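Local coordinates for protein ascorbate-specific PTS system EIIA component (Streptococcus pyogenes serotype M1, PDB 2OQT) that probably serves as the cytoplasmic IIA component of an ascorbate-specific phosphotransferase system, passing on phosphate for ascorbate uptake across the membrane, at residues Y55-V60 / F92-E97; G64-H69 / S99-L104; N11-L16 / Q32-S37; S37-S42 / R78-L83. All coordinates share one frame; numbering follows the deposited sequence.

In the fold
From the N terminus, contact 3 closes first: helix 23-36 comes back so that 32-37 lies against 11-16, where strand 14-18 begins. Contact 4 opens at Ser37, shared with contact 3, and closes at 78-83 on strand 80-86, the parallel neighbour of strand 14-18. Within that loop contacts 1 and 2 open, at 55-60 and 64-69; they close only later, at 92-97 and 99-104, so contacts 1, 2 and 4 all cross one another. Contact 1 sets the loop after helix 42-55 against the hairpin between strands 89-91 and 97-105; contact 2 pairs strand 64-66 with strand 97-105. Contact 2 lies centrally, touching all the others; contact 1 is across the chain's centre from contacts 3 and 4.

Contact 1 (Y55-V60 / F92-E97); sequences YGPYYV and FSDGKE
The Phe92 ring takes Val60 CG2 over one face, with 4.1 Å from CG2 to Phe92 CD1, while the hydroxyl of Tyr59 arrives at its edge, Tyr59 OH lying 3.4 Å from Phe92 CE1. Pro57 CB reaches the same ring obliquely. Phe92 CE1 in turn sits at the edge of the Tyr59 ring; the two planes stand 85° apart and the rings meet obliquely. Tyr59 OH is hydrogen-bonded to Thr52 in helix 42-55, which fixes where the ring ends, and Trp23 meets Phe92 from helix 23-36.

Nearer the surface, Pro57 CG presses on the carboxylate carbon of Asp94, with 3.3 Å between Pro57 CG and Asp94 CG, and Pro57 CD lies 3.6 Å from Ser93 OG. The one hydrogen bond between the two loops comes from Lys96. Its chain, extended beyond CG, runs alongside Val60 and carries the ammonium almost head-on to the carbonyl oxygen: Lys96 NZ to Val60 O is 2.9 Å, with a C=O...N angle of 168°. Asp94 is held from its own side, OD1 accepting from Lys96 N at 2.9 Å from above the carboxylate plane.

That last bond makes an Asx turn, which overlaps the end of the type I turn from Phe92 to Gly95 and reaches one residue past it. The type I turn itself, with Gly95 at positive phi and the bonds Phe92 N to Lys96 O and Gly95 N to Phe92 O, is the type I turn plus G1 bulge of a beta hairpin, here joining strand 89-91 to strand 97-105 and packed against the type I turn of Pro57 to Val60.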
loop_
_atom_site.group_PDB
_atom_site.type_symbol
_atom_site.label_atom_id
_atom_site.label_comp_id
_atom_site.label_asym_id
_atom_site.label_seq_id
_atom_site.Cartn_x
_atom_site.Cartn_y
_atom_site.Cartn_z
ATOM N N TYR A 55 2.132 9.640 15.418
ATOM C CA TYR A 55 3.249 8.743 15.498
ATOM C C TYR A 55 4.301 9.057 14.461
ATOM O O TYR A 55 5.404 8.547 14.533
ATOM C CB TYR A 55 2.786 7.300 15.381
ATOM C CG TYR A 55 1.909 6.804 16.525
ATOM C CD1 TYR A 55 2.396 6.710 17.823
ATOM C CD2 TYR A 55 0.598 6.391 16.293
ATOM C CE1 TYR A 55 1.610 6.226 18.864
ATOM C CE2 TYR A 55 -0.195 5.912 17.314
ATOM C CZ TYR A 55 0.321 5.830 18.606
ATOM O OH TYR A 55 -0.486 5.354 19.652
ATOM N N GLY A 56 3.980 9.894 13.490
ATOM C CA GLY A 56 4.887 10.082 12.388
ATOM C C GLY A 56 4.764 8.944 11.406
ATOM O O GLY A 56 4.093 7.923 11.682
ATOM N N PRO A 57 5.415 9.086 10.245
ATOM C CA PRO A 57 5.201 8.149 9.143
ATOM C C PRO A 57 5.797 6.729 9.368
ATOM O O PRO A 57 6.660 6.282 8.596
ATOM C CB PRO A 57 5.882 8.846 7.980
ATOM C CG PRO A 57 6.940 9.653 8.606
ATOM C CD PRO A 57 6.402 10.122 9.911
ATOM N N TYR A 58 5.274 6.010 10.366
ATOM C CA TYR A 58 5.797 4.699 10.787
ATOM C C TYR A 58 5.735 3.617 9.703
ATOM O O TYR A 58 6.518 2.685 9.729
ATOM C CB TYR A 58 5.082 4.197 12.065
ATOM C CG TYR A 58 3.587 4.198 11.953
ATOM C CD1 TYR A 58 2.891 3.039 11.627
ATOM C CD2 TYR A 58 2.852 5.373 12.165
ATOM C CE1 TYR A 58 1.492 3.042 11.515
ATOM C CE2 TYR A 58 1.468 5.405 12.048
ATOM C CZ TYR A 58 0.784 4.238 11.716
ATOM O OH TYR A 58 -0.599 4.264 11.620
ATOM N N TYR A 59 4.813 3.713 8.757
ATOM C CA TYR A 59 4.659 2.648 7.756
ATOM C C TYR A 59 5.533 2.834 6.525
ATOM O O TYR A 59 5.404 2.115 5.551
ATOM C CB TYR A 59 3.188 2.535 7.351
ATOM C CG TYR A 59 2.617 3.875 7.119
ATOM C CD1 TYR A 59 1.913 4.513 8.126
ATOM C CD2 TYR A 59 2.848 4.552 5.925
ATOM C CE1 TYR A 59 1.423 5.776 7.946
ATOM C CE2 TYR A 59 2.361 5.823 5.737
ATOM C CZ TYR A 59 1.642 6.428 6.750
ATOM O OH TYR A 59 1.143 7.692 6.615
ATOM N N VAL A 60 6.417 3.811 6.554
ATOM C CA VAL A 60 7.369 4.008 5.458
ATOM C C VAL A 60 8.665 3.217 5.739
ATOM O O VAL A 60 9.641 3.765 6.194
ATOM C CB VAL A 60 7.694 5.484 5.259
ATOM C CG1 VAL A 60 8.298 5.656 3.916
ATOM C CG2 VAL A 60 6.453 6.346 5.396
ATOM N N PHE A 92 7.240 12.395 2.660
ATOM C CA PHE A 92 6.519 12.233 3.921
ATOM C C PHE A 92 7.136 13.140 5.012
ATOM O O PHE A 92 8.224 13.680 4.838
ATOM C CB PHE A 92 6.460 10.748 4.301
ATOM C CG PHE A 92 5.252 10.032 3.741
ATOM C CD1 PHE A 92 4.191 9.661 4.577
ATOM C CD2 PHE A 92 5.157 9.742 2.365
ATOM C CE1 PHE A 92 3.034 9.011 4.052
ATOM C CE2 PHE A 92 4.023 9.132 1.833
ATOM C CZ PHE A 92 2.953 8.752 2.679
ATOM N N SER A 93 6.416 13.342 6.105
ATOM C CA SER A 93 6.803 14.323 7.129
ATOM C C SER A 93 8.114 14.030 7.891
ATOM O O SER A 93 8.535 14.854 8.707
ATOM C CB SER A 93 5.668 14.560 8.142
ATOM O OG SER A 93 5.426 13.408 8.941
ATOM N N ASP A 94 8.740 12.880 7.642
ATOM C CA ASP A 94 10.065 12.569 8.196
ATOM C C ASP A 94 11.151 12.828 7.170
ATOM O O ASP A 94 12.300 12.508 7.410
ATOM C CB ASP A 94 10.175 11.108 8.684
ATOM C CG ASP A 94 10.036 10.042 7.533
ATOM O OD1 ASP A 94 9.649 10.375 6.373
ATOM O OD2 ASP A 94 10.288 8.830 7.821
ATOM N N GLY A 95 10.794 13.362 6.008
ATOM C CA GLY A 95 11.790 13.568 4.994
ATOM C C GLY A 95 11.975 12.438 4.013
ATOM O O GLY A 95 12.742 12.598 3.071
ATOM N N LYS A 96 11.274 11.310 4.183
ATOM C CA LYS A 96 11.402 10.184 3.240
ATOM C C LYS A 96 10.546 10.344 1.987
ATOM O O LYS A 96 9.417 10.837 2.061
ATOM C CB LYS A 96 11.033 8.865 3.906
ATOM C CG LYS A 96 12.033 8.310 4.915
ATOM C CD LYS A 96 11.732 6.812 5.225
ATOM C CE LYS A 96 12.346 6.338 6.590
ATOM N NZ LYS A 96 12.263 4.817 6.796
ATOM N N GLU A 97 11.077 9.891 0.854
ATOM C CA GLU A 97 10.445 10.042 -0.435
ATOM C C GLU A 97 9.775 8.745 -0.900
ATOM O O GLU A 97 10.376 7.670 -0.891
ATOM C CB GLU A 97 11.473 10.495 -1.483
ATOM C CG GLU A 97 11.802 12.003 -1.476
ATOM C CD GLU A 97 12.268 12.551 -2.857
ATOM O OE1 GLU A 97 12.208 11.802 -3.866
ATOM O OE2 GLU A 97 12.669 13.753 -2.944
#

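Contact 2 (G64-H69 / S99-L104); sequences GMAMPH and SVLLTL
Segments 64-69 and 99-104 run parallel, their end-to-end directions 24° apart, with Met65 paired to Val100 and Ala66 to Leu101 in a parallel ladder. Ala66 CB and Leu101 CD2 share one face of the sheet, and Pro68 CG joins them, 3.8 Å from Leu101 CD2, the proline and leucine side chains crossing at about a right angle. Thr103 OG1 borders the proline ring and bonds weakly to Ala30 O. Leu104, whose CG is anti to the backbone N (chi1 173°), lies side by side with the selenomethionine Met67, its CD1 3.4 Å from Met67 CE. His69 CB rests 3.3 Å from Leu104 O, while the His69 ring has Met67 O in plane at its edge and meets Tyr58 and His112 outside the pair.

Almost every polar group facing across the seam is backbone. Gly64 O starts the ladder by accepting two N-H groups, from Ser99 N at 2.8 Å and Val100 N at 2.9 Å; Ala66 then donates to Val100 O and accepts from Leu102 N. The next rung would need an N-H on Pro68; there Pro68 CD packs against the Leu102-Thr103 peptide, 3.4 Å from Thr103 N, and bonding resumes where Leu104 N gives to Pro68 O at 3.1 Å. With largely apolar side chains flanking it, this buried pairing is set by the ladder and sealed by hydrocarbon. It delivers Pro68-His69 at the ladder's end, consistent with the Pro-His motif of this family, whose histidine is the phosphate carrier; His69 is probably that residue.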
loop_
_atom_site.group_PDB
_atom_site.type_symbol
_atom_site.label_atom_id
_atom_site.label_comp_id
_atom_site.label_asym_id
_atom_site.label_seq_id
_atom_site.Cartn_x
_atom_site.Cartn_y
_atom_site.Cartn_z
ATOM N N GLY A 64 11.474 4.408 -0.986
ATOM C CA GLY A 64 10.504 4.544 -2.055
ATOM C C GLY A 64 9.131 3.973 -1.847
ATOM O O GLY A 64 8.328 4.084 -2.733
HETATM N N MSE A 65 8.855 3.369 -0.697
HETATM C CA MSE A 65 7.551 2.723 -0.463
HETATM C C MSE A 65 6.968 3.062 0.895
HETATM O O MSE A 65 7.715 3.190 1.870
HETATM C CB MSE A 65 7.624 1.196 -0.598
HETATM C CG MSE A 65 8.300 0.486 0.575
HETATM SE SE MSE A 65 7.173 -0.203 2.087
HETATM C CE MSE A 65 7.335 1.214 3.365
ATOM N N ALA A 66 5.640 3.220 0.937
ATOM C CA ALA A 66 4.874 3.238 2.192
ATOM C C ALA A 66 3.864 2.115 2.139
ATOM O O ALA A 66 3.346 1.819 1.091
ATOM C CB ALA A 66 4.182 4.535 2.375
HETATM N N MSE A 67 3.592 1.490 3.271
HETATM C CA MSE A 67 2.454 0.595 3.398
HETATM C C MSE A 67 1.447 1.153 4.410
HETATM O O MSE A 67 1.357 0.703 5.551
HETATM C CB MSE A 67 2.908 -0.806 3.766
HETATM C CG MSE A 67 4.082 -0.739 4.676
HETATM SE SE MSE A 67 4.452 -2.378 5.605
HETATM C CE MSE A 67 2.620 -3.211 5.510
ATOM N N PRO A 68 0.645 2.128 3.956
ATOM C CA PRO A 68 -0.231 2.930 4.830
ATOM C C PRO A 68 -1.240 2.077 5.526
ATOM O O PRO A 68 -1.852 1.251 4.891
ATOM C CB PRO A 68 -0.919 3.878 3.856
ATOM C CG PRO A 68 -0.035 3.903 2.688
ATOM C CD PRO A 68 0.520 2.537 2.550
ATOM N N HIS A 69 -1.401 2.266 6.829
ATOM C CA HIS A 69 -2.367 1.512 7.611
ATOM C C HIS A 69 -2.524 2.221 8.950
ATOM O O HIS A 69 -1.678 3.045 9.319
ATOM C CB HIS A 69 -1.950 0.039 7.794
ATOM C CG HIS A 69 -0.734 -0.142 8.660
ATOM N ND1 HIS A 69 -0.817 -0.494 9.990
ATOM C CD2 HIS A 69 0.587 0.050 8.403
ATOM C CE1 HIS A 69 0.398 -0.546 10.504
ATOM N NE2 HIS A 69 1.265 -0.204 9.566
ATOM N N SER A 99 7.311 6.507 -3.751
ATOM C CA SER A 99 6.753 6.435 -5.085
ATOM C C SER A 99 5.757 5.327 -5.168
ATOM O O SER A 99 4.905 5.325 -6.068
ATOM C CB SER A 99 7.852 6.281 -6.162
ATOM O OG SER A 99 8.528 7.529 -6.351
ATOM N N VAL A 100 5.851 4.390 -4.225
ATOM C CA VAL A 100 4.905 3.284 -4.185
ATOM C C VAL A 100 4.248 3.074 -2.818
ATOM O O VAL A 100 4.905 2.807 -1.821
ATOM C CB VAL A 100 5.563 1.981 -4.698
ATOM C CG1 VAL A 100 4.546 0.821 -4.744
ATOM C CG2 VAL A 100 6.204 2.228 -6.087
ATOM N N LEU A 101 2.927 3.165 -2.802
ATOM C CA LEU A 101 2.117 2.914 -1.594
ATOM C C LEU A 101 1.316 1.618 -1.692
ATOM O O LEU A 101 0.415 1.464 -2.560
ATOM C CB LEU A 101 1.185 4.092 -1.325
ATOM C CG LEU A 101 1.958 5.409 -1.078
ATOM C CD1 LEU A 101 2.224 6.175 -2.387
ATOM C CD2 LEU A 101 1.251 6.285 -0.038
ATOM N N LEU A 102 1.691 0.690 -0.807
ATOM C CA LEU A 102 0.933 -0.520 -0.531
ATOM C C LEU A 102 0.121 -0.444 0.774
ATOM O O LEU A 102 0.545 -0.906 1.825
ATOM C CB LEU A 102 1.866 -1.723 -0.475
ATOM C CG LEU A 102 1.284 -2.944 -1.174
ATOM C CD1 LEU A 102 2.403 -3.774 -1.773
ATOM C CD2 LEU A 102 0.441 -3.755 -0.240
ATOM N N THR A 103 -1.052 0.151 0.680
ATOM C CA THR A 103 -2.077 0.076 1.703
ATOM C C THR A 103 -2.472 -1.303 2.171
ATOM O O THR A 103 -2.715 -2.218 1.384
ATOM C CB THR A 103 -3.293 0.764 1.177
ATOM O OG1 THR A 103 -2.813 2.001 0.677
ATOM C CG2 THR A 103 -4.330 1.001 2.277
ATOM N N LEU A 104 -2.612 -1.394 3.473
ATOM C CA LEU A 104 -2.934 -2.629 4.128
ATOM C C LEU A 104 -4.118 -2.394 5.031
ATOM O O LEU A 104 -4.088 -1.463 5.807
ATOM C CB LEU A 104 -1.735 -2.987 4.993
ATOM C CG LEU A 104 -1.761 -4.150 5.958
ATOM C CD1 LEU A 104 -0.471 -4.029 6.737
ATOM C CD2 LEU A 104 -2.859 -4.052 6.894
#

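Contact 3 (N11-L16 / Q32-S37); sequences NNSIRL and QPLIDS
Arg15 bends back at its second torsion (chi2 -72°), which brings one face of its guanidinium over the CB-CG edge of Pro33: Pro33 CB is 3.4 Å from Arg15 NH2, and Pro33 CG packs 3.7 Å from Arg15 CG. Ser37 has its OG between the backbone N and the carbonyl carbon (chi1 64°), from where it turns to the amide of Asn11.

Three groups reach the rim of the guanidinium near its plane. Arg15 NH1 is gripped twice, by Asn12 O at 3.0 Å and by Ile14 O at 2.6 Å, both carbonyls of its own segment. On the other side of the contact Asp36 OD2 comes in at the edge, the carboxylate only 11° from coplanar with the guanidinium; at 3.4 Å from Arg15 NH2 to Asp36 OD2 this is a salt bridge whose hydrogen bond is weak.

At the other end Ser37 OG donates to Asn11 OD1 over 2.8 Å, in the carbonyl plane and on a lone pair. Asn11 ND2 gives to Ala7 O in helix 4-10, so both ends of the amide are tied down. Between these sites Leu34 CD1 lies 3.3 Å from Ser13 OG, which is itself hydrogen-bonded to Phe81 O of strand 80-86. Asn12, at positive phi, ends helix 4-10 in a Schellman motif and turns the chain toward strand 14-18.

Chemically, then, the end of helix 23-36 is joined to the start of the strand mainly by Arg15-Pro33 packing and the Asn11-Ser37 bond. The carbonyls of Asn12 and Ile14 fix the rotation of the guanidinium; the exposed Asp36 probably adds only modest electrostatic attraction.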
loop_
_atom_site.group_PDB
_atom_site.type_symbol
_atom_site.label_atom_id
_atom_site.label_comp_id
_atom_site.label_asym_id
_atom_site.label_seq_id
_atom_site.Cartn_x
_atom_site.Cartn_y
_atom_site.Cartn_z
ATOM N N ASN A 11 -10.077 -7.194 -5.050
ATOM C CA ASN A 11 -10.400 -5.841 -4.704
ATOM C C ASN A 11 -10.189 -4.970 -5.894
ATOM O O ASN A 11 -10.629 -3.808 -5.887
ATOM C CB ASN A 11 -9.516 -5.417 -3.540
ATOM C CG ASN A 11 -10.038 -5.931 -2.244
ATOM O OD1 ASN A 11 -11.004 -5.372 -1.716
ATOM N ND2 ASN A 11 -9.476 -7.036 -1.749
ATOM N N ASN A 12 -9.496 -5.541 -6.900
ATOM C CA ASN A 12 -9.119 -4.836 -8.114
ATOM C C ASN A 12 -8.417 -3.580 -7.741
ATOM O O ASN A 12 -8.842 -2.500 -8.128
ATOM C CB ASN A 12 -10.354 -4.498 -8.947
ATOM C CG ASN A 12 -10.670 -5.566 -9.959
ATOM O OD1 ASN A 12 -11.396 -5.317 -10.911
ATOM N ND2 ASN A 12 -10.114 -6.757 -9.771
ATOM N N SER A 13 -7.324 -3.750 -6.998
ATOM C CA SER A 13 -6.764 -2.732 -6.093
ATOM C C SER A 13 -5.599 -1.947 -6.631
ATOM O O SER A 13 -5.068 -1.073 -5.945
ATOM C CB SER A 13 -6.213 -3.451 -4.888
ATOM O OG SER A 13 -7.123 -3.398 -3.848
ATOM N N ILE A 14 -5.160 -2.299 -7.830
ATOM C CA ILE A 14 -3.982 -1.700 -8.391
ATOM C C ILE A 14 -4.368 -0.419 -9.138
ATOM O O ILE A 14 -5.360 -0.399 -9.882
ATOM C CB ILE A 14 -3.214 -2.723 -9.251
ATOM C CG1 ILE A 14 -3.199 -4.097 -8.528
ATOM C CG2 ILE A 14 -1.788 -2.190 -9.606
ATOM C CD1 ILE A 14 -1.960 -4.953 -8.697
ATOM N N ARG A 15 -3.645 0.663 -8.858
ATOM C CA ARG A 15 -3.690 1.884 -9.656
ATOM C C ARG A 15 -2.297 2.268 -10.041
ATOM O O ARG A 15 -1.324 2.067 -9.304
ATOM C CB ARG A 15 -4.315 3.066 -8.955
ATOM C CG ARG A 15 -5.690 2.832 -8.426
ATOM C CD ARG A 15 -6.789 2.745 -9.453
ATOM N NE ARG A 15 -8.032 2.434 -8.754
ATOM C CZ ARG A 15 -8.450 1.201 -8.482
ATOM N NH1 ARG A 15 -7.757 0.138 -8.894
ATOM N NH2 ARG A 15 -9.590 1.033 -7.819
ATOM N N LEU A 16 -2.216 2.839 -11.230
ATOM C CA LEU A 16 -0.955 2.992 -11.908
ATOM C C LEU A 16 -0.756 4.434 -12.328
ATOM O O LEU A 16 -1.626 5.015 -12.994
ATOM C CB LEU A 16 -0.910 2.019 -13.090
ATOM C CG LEU A 16 -0.304 0.684 -12.677
ATOM C CD1 LEU A 16 -0.640 -0.378 -13.681
ATOM C CD2 LEU A 16 1.218 0.849 -12.546
ATOM N N GLN A 32 -8.171 4.980 -1.564
ATOM C CA GLN A 32 -9.332 5.050 -2.442
ATOM C C GLN A 32 -9.704 3.695 -3.031
ATOM O O GLN A 32 -10.816 3.223 -2.830
ATOM C CB GLN A 32 -9.108 6.105 -3.529
ATOM C CG GLN A 32 -10.316 6.366 -4.394
ATOM C CD GLN A 32 -11.570 6.469 -3.575
ATOM O OE1 GLN A 32 -11.714 7.379 -2.749
ATOM N NE2 GLN A 32 -12.491 5.510 -3.774
ATOM N N PRO A 33 -8.773 3.017 -3.702
ATOM C CA PRO A 33 -9.174 1.741 -4.343
ATOM C C PRO A 33 -9.824 0.719 -3.395
ATOM O O PRO A 33 -10.328 -0.323 -3.863
ATOM C CB PRO A 33 -7.850 1.177 -4.864
ATOM C CG PRO A 33 -6.987 2.335 -5.040
ATOM C CD PRO A 33 -7.345 3.297 -3.913
ATOM N N LEU A 34 -9.805 1.009 -2.088
ATOM C CA LEU A 34 -10.298 0.084 -1.069
ATOM C C LEU A 34 -11.629 0.530 -0.558
ATOM O O LEU A 34 -12.359 -0.199 0.117
ATOM C CB LEU A 34 -9.319 0.032 0.073
ATOM C CG LEU A 34 -8.496 -1.243 0.150
ATOM C CD1 LEU A 34 -8.190 -1.828 -1.203
ATOM C CD2 LEU A 34 -7.267 -1.050 1.039
ATOM N N ILE A 35 -11.894 1.792 -0.818
ATOM C CA ILE A 35 -13.205 2.348 -0.643
ATOM C C ILE A 35 -14.007 1.992 -1.897
ATOM O O ILE A 35 -15.066 1.482 -1.777
ATOM C CB ILE A 35 -13.131 3.865 -0.398
ATOM C CG1 ILE A 35 -12.562 4.091 1.010
ATOM C CG2 ILE A 35 -14.551 4.466 -0.546
ATOM C CD1 ILE A 35 -11.821 5.406 1.229
ATOM N N ASP A 36 -13.446 2.209 -3.089
ATOM C CA ASP A 36 -13.988 1.620 -4.327
ATOM C C ASP A 36 -14.478 0.165 -4.209
ATOM O O ASP A 36 -15.521 -0.166 -4.758
ATOM C CB ASP A 36 -13.000 1.729 -5.508
ATOM C CG ASP A 36 -12.712 3.206 -5.932
ATOM O OD1 ASP A 36 -13.572 4.116 -5.713
ATOM O OD2 ASP A 36 -11.610 3.443 -6.492
ATOM N N SER A 37 -13.738 -0.714 -3.533
ATOM C CA SER A 37 -14.103 -2.118 -3.519
ATOM C C SER A 37 -14.955 -2.441 -2.285
ATOM O O SER A 37 -15.244 -3.607 -1.984
ATOM C CB SER A 37 -12.851 -2.972 -3.584
ATOM O OG SER A 37 -12.001 -2.803 -2.438
#

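Contact 4 (S37-S42 / R78-L83); sequences SKAVTS and RNAFAL
A helix-to-helix connection meets the start of a sheet strand where Ser37 and Ala39, in the loop from helix 23-36 to helix 42-55, touch Arg78, just before strand 80-86, and Ala80, its first residue. Arg78 does most of the reaching. Its CG stands anti to the backbone N (chi1 175°) and the chain then turns at chi3 (87°), which brings the guanidinium across the loop. There Arg78 NH2 donates to Ser37 O over a short 2.6 Å; the oxygen lies in the guanidinium plane, although the nitrogen sits 42° above the plane of the carbonyl. Ala39 covers one face of the guanidinium, its CB 3.7 Å from Arg78 NH2. The same methyl also meets Ala80, with 3.7 Å from Ala39 CB to Ala80 CB. A weak backbone bond of 3.5 Å runs from Arg78 N to Ala39 O. Arg78 NH2 gives a further bond to Asn11 OD1, so one nitrogen joins two parts of the chain. Around this corner Val40 packs on helix 23-36, Ala80 pairs with Ala105 of strand 97-105, and Phe81 leans on helix 4-10.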
loop_
_atom_site.group_PDB
_atom_site.type_symbol
_atom_site.label_atom_id
_atom_site.label_comp_id
_atom_site.label_asym_id
_atom_site.label_seq_id
_atom_site.Cartn_x
_atom_site.Cartn_y
_atom_site.Cartn_z
ATOM N N SER A 37 -13.738 -0.714 -3.533
ATOM C CA SER A 37 -14.103 -2.118 -3.519
ATOM C C SER A 37 -14.955 -2.441 -2.285
ATOM O O SER A 37 -15.244 -3.607 -1.984
ATOM C CB SER A 37 -12.851 -2.972 -3.584
ATOM O OG SER A 37 -12.001 -2.803 -2.438
ATOM N N LYS A 38 -15.382 -1.382 -1.614
ATOM C CA LYS A 38 -16.021 -1.447 -0.287
ATOM C C LYS A 38 -15.313 -2.284 0.819
ATOM O O LYS A 38 -15.980 -2.747 1.743
ATOM C CB LYS A 38 -17.537 -1.799 -0.340
ATOM C CG LYS A 38 -18.344 -1.599 -1.665
ATOM C CD LYS A 38 -18.500 -0.144 -2.146
ATOM C CE LYS A 38 -19.817 0.562 -1.659
ATOM N NZ LYS A 38 -21.036 -0.303 -1.464
ATOM N N ALA A 39 -13.979 -2.430 0.771
ATOM C CA ALA A 39 -13.254 -3.129 1.862
ATOM C C ALA A 39 -13.137 -2.235 3.103
ATOM O O ALA A 39 -13.188 -2.738 4.222
ATOM C CB ALA A 39 -11.872 -3.596 1.407
ATOM N N VAL A 40 -12.950 -0.918 2.870
ATOM C CA VAL A 40 -12.896 0.102 3.913
ATOM C C VAL A 40 -13.768 1.324 3.591
ATOM O O VAL A 40 -14.245 1.506 2.476
ATOM C CB VAL A 40 -11.447 0.598 4.227
ATOM C CG1 VAL A 40 -10.489 -0.568 4.396
ATOM C CG2 VAL A 40 -10.912 1.605 3.145
ATOM N N THR A 41 -13.877 2.181 4.592
ATOM C CA THR A 41 -14.689 3.361 4.627
ATOM C C THR A 41 -13.686 4.539 4.643
ATOM O O THR A 41 -12.479 4.355 4.887
ATOM C CB THR A 41 -15.585 3.231 5.913
ATOM O OG1 THR A 41 -16.743 2.411 5.617
ATOM C CG2 THR A 41 -16.041 4.533 6.488
ATOM N N SER A 42 -14.165 5.746 4.347
ATOM C CA SER A 42 -13.332 6.923 4.477
ATOM C C SER A 42 -12.750 7.022 5.893
ATOM O O SER A 42 -11.637 7.475 6.085
ATOM C CB SER A 42 -14.137 8.190 4.153
ATOM O OG SER A 42 -15.182 8.354 5.111
ATOM N N ARG A 78 -13.160 -5.764 5.935
ATOM C CA ARG A 78 -12.571 -6.883 5.240
ATOM C C ARG A 78 -11.072 -6.662 5.030
ATOM O O ARG A 78 -10.633 -5.550 4.627
ATOM C CB ARG A 78 -13.262 -7.007 3.880
ATOM C CG ARG A 78 -12.707 -8.067 2.929
ATOM C CD ARG A 78 -13.639 -8.242 1.724
ATOM N NE ARG A 78 -13.391 -7.328 0.595
ATOM C CZ ARG A 78 -14.268 -6.423 0.136
ATOM N NH1 ARG A 78 -15.439 -6.247 0.745
ATOM N NH2 ARG A 78 -13.956 -5.662 -0.924
ATOM N N ASN A 79 -10.288 -7.720 5.296
ATOM C CA ASN A 79 -8.857 -7.706 4.957
ATOM C C ASN A 79 -8.635 -7.520 3.450
ATOM O O ASN A 79 -9.308 -8.157 2.586
ATOM C CB ASN A 79 -8.116 -8.933 5.474
ATOM C CG ASN A 79 -8.316 -9.185 6.982
ATOM O OD1 ASN A 79 -8.219 -10.326 7.404
ATOM N ND2 ASN A 79 -8.619 -8.149 7.779
ATOM N N ALA A 80 -7.707 -6.619 3.144
ATOM C CA ALA A 80 -7.497 -6.142 1.778
ATOM C C ALA A 80 -6.137 -5.521 1.703
ATOM O O ALA A 80 -5.563 -5.124 2.732
ATOM C CB ALA A 80 -8.545 -5.103 1.410
ATOM N N PHE A 81 -5.623 -5.505 0.479
ATOM C CA PHE A 81 -4.458 -4.764 0.087
ATOM C C PHE A 81 -4.888 -3.917 -1.091
ATOM O O PHE A 81 -5.770 -4.321 -1.867
ATOM C CB PHE A 81 -3.333 -5.654 -0.417
ATOM C CG PHE A 81 -2.605 -6.446 0.656
ATOM C CD1 PHE A 81 -1.742 -5.807 1.569
ATOM C CD2 PHE A 81 -2.726 -7.854 0.708
ATOM C CE1 PHE A 81 -1.035 -6.569 2.547
ATOM C CE2 PHE A 81 -2.037 -8.621 1.669
ATOM C CZ PHE A 81 -1.182 -7.974 2.593
ATOM N N ALA A 82 -4.220 -2.769 -1.222
ATOM C CA ALA A 82 -4.289 -1.932 -2.390
ATOM C C ALA A 82 -2.846 -1.656 -2.831
ATOM O O ALA A 82 -1.918 -1.901 -2.059
ATOM C CB ALA A 82 -5.082 -0.651 -2.095
ATOM N N LEU A 83 -2.649 -1.209 -4.079
ATOM C CA LEU A 83 -1.298 -0.895 -4.612
ATOM C C LEU A 83 -1.335 0.199 -5.643
ATOM O O LEU A 83 -1.913 0.047 -6.736
ATOM C CB LEU A 83 -0.588 -2.124 -5.175
ATOM C CG LEU A 83 0.783 -2.079 -5.878
ATOM C CD1 LEU A 83 1.589 -0.898 -5.546
ATOM C CD2 LEU A 83 1.608 -3.319 -5.507
#